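Local coordinates for aiia-like protein (PDB 2BR6) that hydrolyses the lactone ring of N-acyl homoserine lactones, the quorum-sensing signals of bacteria, with two zinc ions bound per subunit, at residues 5-10 / 41-46; 50-55 / 109-114. All coordinates share one frame; numbering follows the deposited sequence.

Interaction 1 of 2, residues 5-10 / 41-46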
loop_
_atom_site.group_PDB
_atom_site.type_symbol
_atom_site.label_atom_id
_atom_site.label_comp_id
_atom_site.label_asym_id
_atom_site.label_seq_id
_atom_site.Cartn_x
_atom_site.Cartn_y
_atom_site.Cartn_z
ATOM N N VAL A 5 1.509 14.694 -9.909
ATOM C CA VAL A 5 2.664 14.252 -9.141
ATOM C C VAL A 5 3.896 14.384 -10.040
ATOM O O VAL A 5 3.871 13.970 -11.206
ATOM C CB VAL A 5 2.463 12.808 -8.640
ATOM C CG1 VAL A 5 3.680 12.307 -7.895
ATOM C CG2 VAL A 5 1.217 12.738 -7.741
ATOM N N LYS A 6 4.942 15.024 -9.518
ATOM C CA LYS A 6 6.179 15.236 -10.272
ATOM C C LYS A 6 6.906 13.908 -10.520
ATOM O O LYS A 6 7.392 13.629 -11.631
ATOM C CB LYS A 6 7.101 16.179 -9.490
ATOM C CG LYS A 6 6.547 17.592 -9.313
ATOM C CD LYS A 6 7.357 18.393 -8.300
ATOM C CE LYS A 6 6.790 19.800 -8.146
ATOM N NZ LYS A 6 7.736 20.696 -7.412
ATOM N N LYS A 7 6.990 13.109 -9.461
ATOM C CA LYS A 7 7.696 11.832 -9.474
ATOM C C LYS A 7 6.950 10.818 -8.633
ATOM O O LYS A 7 6.557 11.117 -7.499
ATOM C CB LYS A 7 9.118 11.999 -8.922
ATOM C CG LYS A 7 9.951 13.030 -9.673
ATOM C CD LYS A 7 11.396 13.057 -9.207
ATOM C CE LYS A 7 12.150 14.081 -10.019
ATOM N NZ LYS A 7 13.624 14.033 -9.763
ATOM N N LEU A 8 6.747 9.633 -9.192
ATOM C CA LEU A 8 6.275 8.495 -8.422
ATOM C C LEU A 8 7.369 7.433 -8.351
ATOM O O LEU A 8 7.747 6.846 -9.375
ATOM C CB LEU A 8 4.989 7.927 -9.037
ATOM C CG LEU A 8 4.454 6.604 -8.480
ATOM C CD1 LEU A 8 4.199 6.688 -6.967
ATOM C CD2 LEU A 8 3.186 6.253 -9.231
ATOM N N TYR A 9 7.879 7.198 -7.142
ATOM C CA TYR A 9 8.919 6.183 -6.917
ATOM C C TYR A 9 8.377 4.911 -6.292
ATOM O O TYR A 9 7.694 4.973 -5.253
ATOM C CB TYR A 9 9.966 6.688 -5.931
ATOM C CG TYR A 9 10.782 7.884 -6.316
ATOM C CD1 TYR A 9 11.894 7.762 -7.158
ATOM C CD2 TYR A 9 10.506 9.126 -5.755
ATOM C CE1 TYR A 9 12.687 8.870 -7.471
ATOM C CE2 TYR A 9 11.285 10.235 -6.054
ATOM C CZ TYR A 9 12.370 10.101 -6.916
ATOM O OH TYR A 9 13.143 11.194 -7.204
ATOM N N PHE A 10 8.715 3.767 -6.892
ATOM C CA PHE A 10 8.419 2.457 -6.320
ATOM C C PHE A 10 9.618 2.037 -5.504
ATOM O O PHE A 10 10.746 2.007 -6.014
ATOM C CB PHE A 10 8.179 1.424 -7.417
ATOM C CG PHE A 10 6.851 1.565 -8.105
ATOM C CD1 PHE A 10 6.510 2.737 -8.770
ATOM C CD2 PHE A 10 5.944 0.517 -8.095
ATOM C CE1 PHE A 10 5.273 2.856 -9.413
ATOM C CE2 PHE A 10 4.720 0.625 -8.734
ATOM C CZ PHE A 10 4.382 1.795 -9.389
ATOM N N LEU A 41 6.822 6.570 -2.998
ATOM C CA LEU A 41 7.097 7.958 -2.615
ATOM C C LEU A 41 6.643 8.872 -3.734
ATOM O O LEU A 41 6.991 8.662 -4.898
ATOM C CB LEU A 41 8.576 8.167 -2.287
ATOM C CG LEU A 41 9.058 9.578 -1.952
ATOM C CD1 LEU A 41 8.497 10.048 -0.636
ATOM C CD2 LEU A 41 10.598 9.648 -1.937
ATOM N N LEU A 42 5.851 9.874 -3.371
ATOM C CA LEU A 42 5.265 10.780 -4.341
ATOM C C LEU A 42 5.824 12.163 -4.085
ATOM O O LEU A 42 5.652 12.709 -2.998
ATOM C CB LEU A 42 3.742 10.810 -4.174
ATOM C CG LEU A 42 2.848 9.648 -4.617
ATOM C CD1 LEU A 42 3.237 8.295 -4.054
ATOM C CD2 LEU A 42 1.411 9.992 -4.228
ATOM N N GLU A 43 6.525 12.709 -5.073
ATOM C CA GLU A 43 7.009 14.075 -4.996
ATOM C C GLU A 43 5.927 14.964 -5.581
ATOM O O GLU A 43 5.586 14.838 -6.758
ATOM C CB GLU A 43 8.313 14.238 -5.781
ATOM C CG GLU A 43 9.477 13.416 -5.246
ATOM C CD GLU A 43 10.171 14.032 -4.046
ATOM O OE1 GLU A 43 9.622 14.963 -3.423
ATOM O OE2 GLU A 43 11.289 13.568 -3.724
ATOM N N THR A 44 5.381 15.849 -4.749
ATOM C CA THR A 44 4.313 16.754 -5.187
ATOM C C THR A 44 4.692 18.196 -4.906
ATOM O O THR A 44 5.621 18.480 -4.138
ATOM C CB THR A 44 2.962 16.458 -4.492
ATOM O OG1 THR A 44 2.942 17.040 -3.174
ATOM C CG2 THR A 44 2.743 14.955 -4.282
ATOM N N GLU A 45 3.932 19.107 -5.505
ATOM C CA GLU A 45 4.159 20.528 -5.331
ATOM C C GLU A 45 4.248 20.924 -3.856
ATOM O O GLU A 45 5.133 21.685 -3.484
ATOM C CB GLU A 45 3.066 21.332 -6.038
ATOM C CG GLU A 45 3.276 22.835 -5.955
ATOM C CD GLU A 45 2.142 23.637 -6.567
ATOM O OE1 GLU A 45 1.003 23.117 -6.657
ATOM O OE2 GLU A 45 2.393 24.802 -6.950
ATOM N N GLU A 46 3.336 20.406 -3.032
ATOM C CA GLU A 46 3.264 20.750 -1.604
ATOM C C GLU A 46 4.292 20.007 -0.741
ATOM O O GLU A 46 4.548 20.401 0.413
ATOM C CB GLU A 46 1.869 20.453 -1.048
ATOM C CG GLU A 46 0.754 21.401 -1.479
ATOM C CD GLU A 46 -0.606 20.885 -1.034
ATOM O OE1 GLU A 46 -1.477 20.676 -1.904
ATOM O OE2 GLU A 46 -0.799 20.658 0.189
#
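Tyr9 and Leu41 lie side by side and point the same way from a hydrogen-bonded antiparallel pair. The leucine branch CD2 sits 3.9 Å from Tyr9 CD2. Glu43 CG meets the edge of the ring, near its plane, 3.7 Å from Tyr9 CE2. The glutamate chain bends at chi2 (-80°) as CG meets the ring, and the ring and carboxylate planes are 70° apart. Its OE2 is bonded to the hydroxyl of Tyr94, outside the two segments, and lies 6.5 Å from Lys7 NZ, too far for a salt bridge. Lys7 adds its CB to this face, packed on Glu43 CB, and then runs away from the neighbouring strand.

On the other face Leu8 and Leu42, a non-hydrogen-bonded pair, stand side by side. With CG anti to the backbone N, Leu8 carries its branch CD1 over to Leu42 CD1, and the two press together at 3.5 Å, tight for two methyls. Val5 reaches the same patch from before the strand, with CG1 at 4.0 Å from Leu42 CB. Ile180 of strand 176-182, in the second sheet of this metallo-beta-lactamase fold, packs on both Val5 and Leu42, so this face belongs to the interior between the two sheets.

The backbones of strands 7-10 and 41-44 run antiparallel. Tyr9 and Leu41 exchange two hydrogen bonds, and the one from Tyr9 N to Leu41 O is almost straight (177°). At the other end Lys6 and Lys7 both face Glu43 in a classic beta bulge: Lys6 N donates to Glu43 O (2.8 Å), while Glu43 N donates to Lys7 O (2.9 Å). Beyond the bulge the extended Lys6 chain lies along the backbone, its CE 3.9 Å from Glu45 CA.

Interaction 2 of 2, residues 50-55 / 109-114; sequences LVDTGM and FDHAGG. With ZN (zinc ion), chain B; HSL (homoserine lactone), chain F.
His111 ND1 donates to Asp52 OD2 (2.8 Å, 164° at the hydrogen). The oxygen lies in the imidazole plane, but the ring meets it from above the carboxylate, whose plane is turned 81° from the ring. Ser105 OG also bonds OD2; the Asp52 bond and the zinc together fix the ring's rotation.

On the far side of the ring His111 NE2 binds zinc at 2.1 Å; Asp110 OD1 binds the same ion at 2.3 Å, joined by water 2, Asp193 and His237. Asp110 and His111 belong to the HxHxDH motif of the metallo-beta-lactamase superfamily, and Asp52 is second-shell to this zinc. Homoserine lactone adds its O at 2.5 Å, and its N donates to Asp110 OD2 (3.3 Å).

Backbone bonds tie the loop after strand 47-51 to the turn: Thr53 N to His111 O and Gly113 N to Gly54 O (2.9 Å). Water 1 accepts from Gly54 N and donates to Asp110 O. Thr53 OG1, between its own N and carbonyl carbon (chi1 58°), takes a weak bond from Gly114 N and bonds Asn115 OD1.

Met55 CG packs on Phe109 CE1 (4.0 Å), and Met55 SD makes an oblique Met-aromatic contact 5.3 Å from the ring centroid.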
loop_
_atom_site.group_PDB
_atom_site.type_symbol
_atom_site.label_atom_id
_atom_site.label_comp_id
_atom_site.label_asym_id
_atom_site.label_seq_id
_atom_site.Cartn_x
_atom_site.Cartn_y
_atom_site.Cartn_z
ATOM N N LEU A 50 4.474 9.741 1.449
ATOM C CA LEU A 50 4.849 8.345 1.497
ATOM C C LEU A 50 3.601 7.473 1.605
ATOM O O LEU A 50 2.766 7.701 2.483
ATOM C CB LEU A 50 5.751 8.109 2.707
ATOM C CG LEU A 50 6.279 6.692 2.907
ATOM C CD1 LEU A 50 7.223 6.296 1.778
ATOM C CD2 LEU A 50 6.963 6.570 4.248
ATOM N N VAL A 51 3.484 6.486 0.717
ATOM C CA VAL A 51 2.404 5.509 0.766
ATOM C C VAL A 51 2.971 4.210 1.354
ATOM O O VAL A 51 3.815 3.545 0.733
ATOM C CB VAL A 51 1.791 5.215 -0.640
ATOM C CG1 VAL A 51 0.682 4.176 -0.532
ATOM C CG2 VAL A 51 1.289 6.504 -1.319
ATOM N N ASP A 52 2.494 3.869 2.550
ATOM C CA ASP A 52 2.909 2.685 3.315
ATOM C C ASP A 52 4.347 2.798 3.857
ATOM O O ASP A 52 5.123 3.630 3.389
ATOM C CB ASP A 52 2.644 1.390 2.527
ATOM C CG ASP A 52 1.150 1.089 2.394
ATOM O OD1 ASP A 52 0.351 1.735 3.118
ATOM O OD2 ASP A 52 0.690 0.225 1.615
ATOM N N THR A 53 4.677 1.978 4.865
ATOM C CA THR A 53 5.901 2.174 5.647
ATOM C C THR A 53 6.648 0.880 5.951
ATOM O O THR A 53 7.493 0.840 6.859
ATOM C CB THR A 53 5.593 2.890 6.981
ATOM O OG1 THR A 53 4.636 2.121 7.736
ATOM C CG2 THR A 53 4.904 4.224 6.746
ATOM N N GLY A 54 6.327 -0.177 5.212
ATOM C CA GLY A 54 7.052 -1.431 5.354
ATOM C C GLY A 54 6.718 -2.205 6.614
ATOM O O GLY A 54 5.707 -1.954 7.275
ATOM N N MET A 55 7.593 -3.152 6.933
ATOM C CA MET A 55 7.361 -4.114 8.002
ATOM C C MET A 55 7.920 -3.619 9.348
ATOM O O MET A 55 8.744 -2.704 9.364
ATOM C CB MET A 55 7.978 -5.455 7.588
ATOM C CG MET A 55 7.148 -6.168 6.542
ATOM S SD MET A 55 7.897 -7.690 5.959
ATOM C CE MET A 55 9.222 -7.006 4.954
ATOM N N PHE A 109 0.579 -5.649 8.865
ATOM C CA PHE A 109 1.945 -5.460 9.358
ATOM C C PHE A 109 2.955 -5.070 8.263
ATOM O O PHE A 109 3.948 -4.399 8.551
ATOM C CB PHE A 109 2.411 -6.706 10.122
ATOM C CG PHE A 109 2.900 -7.805 9.239
ATOM C CD1 PHE A 109 4.258 -7.936 8.964
ATOM C CD2 PHE A 109 2.005 -8.697 8.655
ATOM C CE1 PHE A 109 4.722 -8.946 8.124
ATOM C CE2 PHE A 109 2.458 -9.711 7.812
ATOM C CZ PHE A 109 3.825 -9.830 7.549
ATOM N N ASP A 110 2.704 -5.504 7.026
ATOM C CA ASP A 110 3.610 -5.243 5.895
ATOM C C ASP A 110 3.351 -3.893 5.227
ATOM O O ASP A 110 4.012 -3.541 4.245
ATOM C CB ASP A 110 3.572 -6.377 4.847
ATOM C CG ASP A 110 2.155 -6.776 4.438
ATOM O OD1 ASP A 110 1.933 -7.046 3.228
ATOM O OD2 ASP A 110 1.201 -6.872 5.242
ATOM N N HIS A 111 2.390 -3.147 5.762
ATOM C CA HIS A 111 2.031 -1.844 5.213
ATOM C C HIS A 111 2.159 -0.699 6.208
ATOM O O HIS A 111 2.304 0.458 5.790
ATOM C CB HIS A 111 0.617 -1.870 4.609
ATOM C CG HIS A 111 0.471 -2.869 3.510
ATOM N ND1 HIS A 111 0.536 -2.527 2.176
ATOM C CD2 HIS A 111 0.340 -4.216 3.549
ATOM C CE1 HIS A 111 0.417 -3.620 1.439
ATOM N NE2 HIS A 111 0.289 -4.656 2.246
ATOM N N ALA A 112 2.082 -1.011 7.503
ATOM C CA ALA A 112 2.104 0.040 8.542
ATOM C C ALA A 112 3.106 -0.182 9.676
ATOM O O ALA A 112 3.087 0.531 10.695
ATOM C CB ALA A 112 0.681 0.258 9.096
ATOM N N GLY A 113 4.014 -1.139 9.488
ATOM C CA GLY A 113 4.950 -1.528 10.534
ATOM C C GLY A 113 5.933 -0.422 10.859
ATOM O O GLY A 113 6.490 -0.393 11.958
ATOM N N GLY A 114 6.154 0.466 9.885
ATOM C CA GLY A 114 7.027 1.628 10.045
ATOM C C GLY A 114 6.325 2.895 10.519
ATOM O O GLY A 114 6.936 3.977 10.582
HETATM ZN ZN ZN B . 0.071 -6.771 1.968
HETATM N N HSL F . 0.385 -10.030 5.300
HETATM C CA HSL F . -0.573 -10.123 4.472
HETATM C C HSL F . -0.714 -9.443 3.204
HETATM O O HSL F . 0.136 -9.281 2.326
HETATM C CB HSL F . -1.965 -10.619 4.971
HETATM C CG HSL F . -2.905 -9.700 4.207
HETATM O OD HSL F . -2.119 -9.007 3.120
HETATM O O HOH W 1 4.723 -1.214 3.017
HETATM O O HOH W 2 -0.943 -6.857 3.954
#

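In the fold
Both contacts draw on the seven-stranded sheet, where strands 32-44 and 47-51 are neighbours. Interaction 1 joins strand 32-44 to strand 7-19 and is partly buried, with one face turned to the interior and its lysines and glutamates at or near the surface; backbone pairing and aliphatic packing carry it, away from the zinc site. Interaction 2 is buried nearer the centre of the chain, about 18 Å away between centres, and continues from strand 47-51 into a loop whose chemistry is polar: a carboxylate, an imidazole, zinc and bound lactone. The two meet where Leu42 CD1 packs against Val51 CG2 at 3.8 Å.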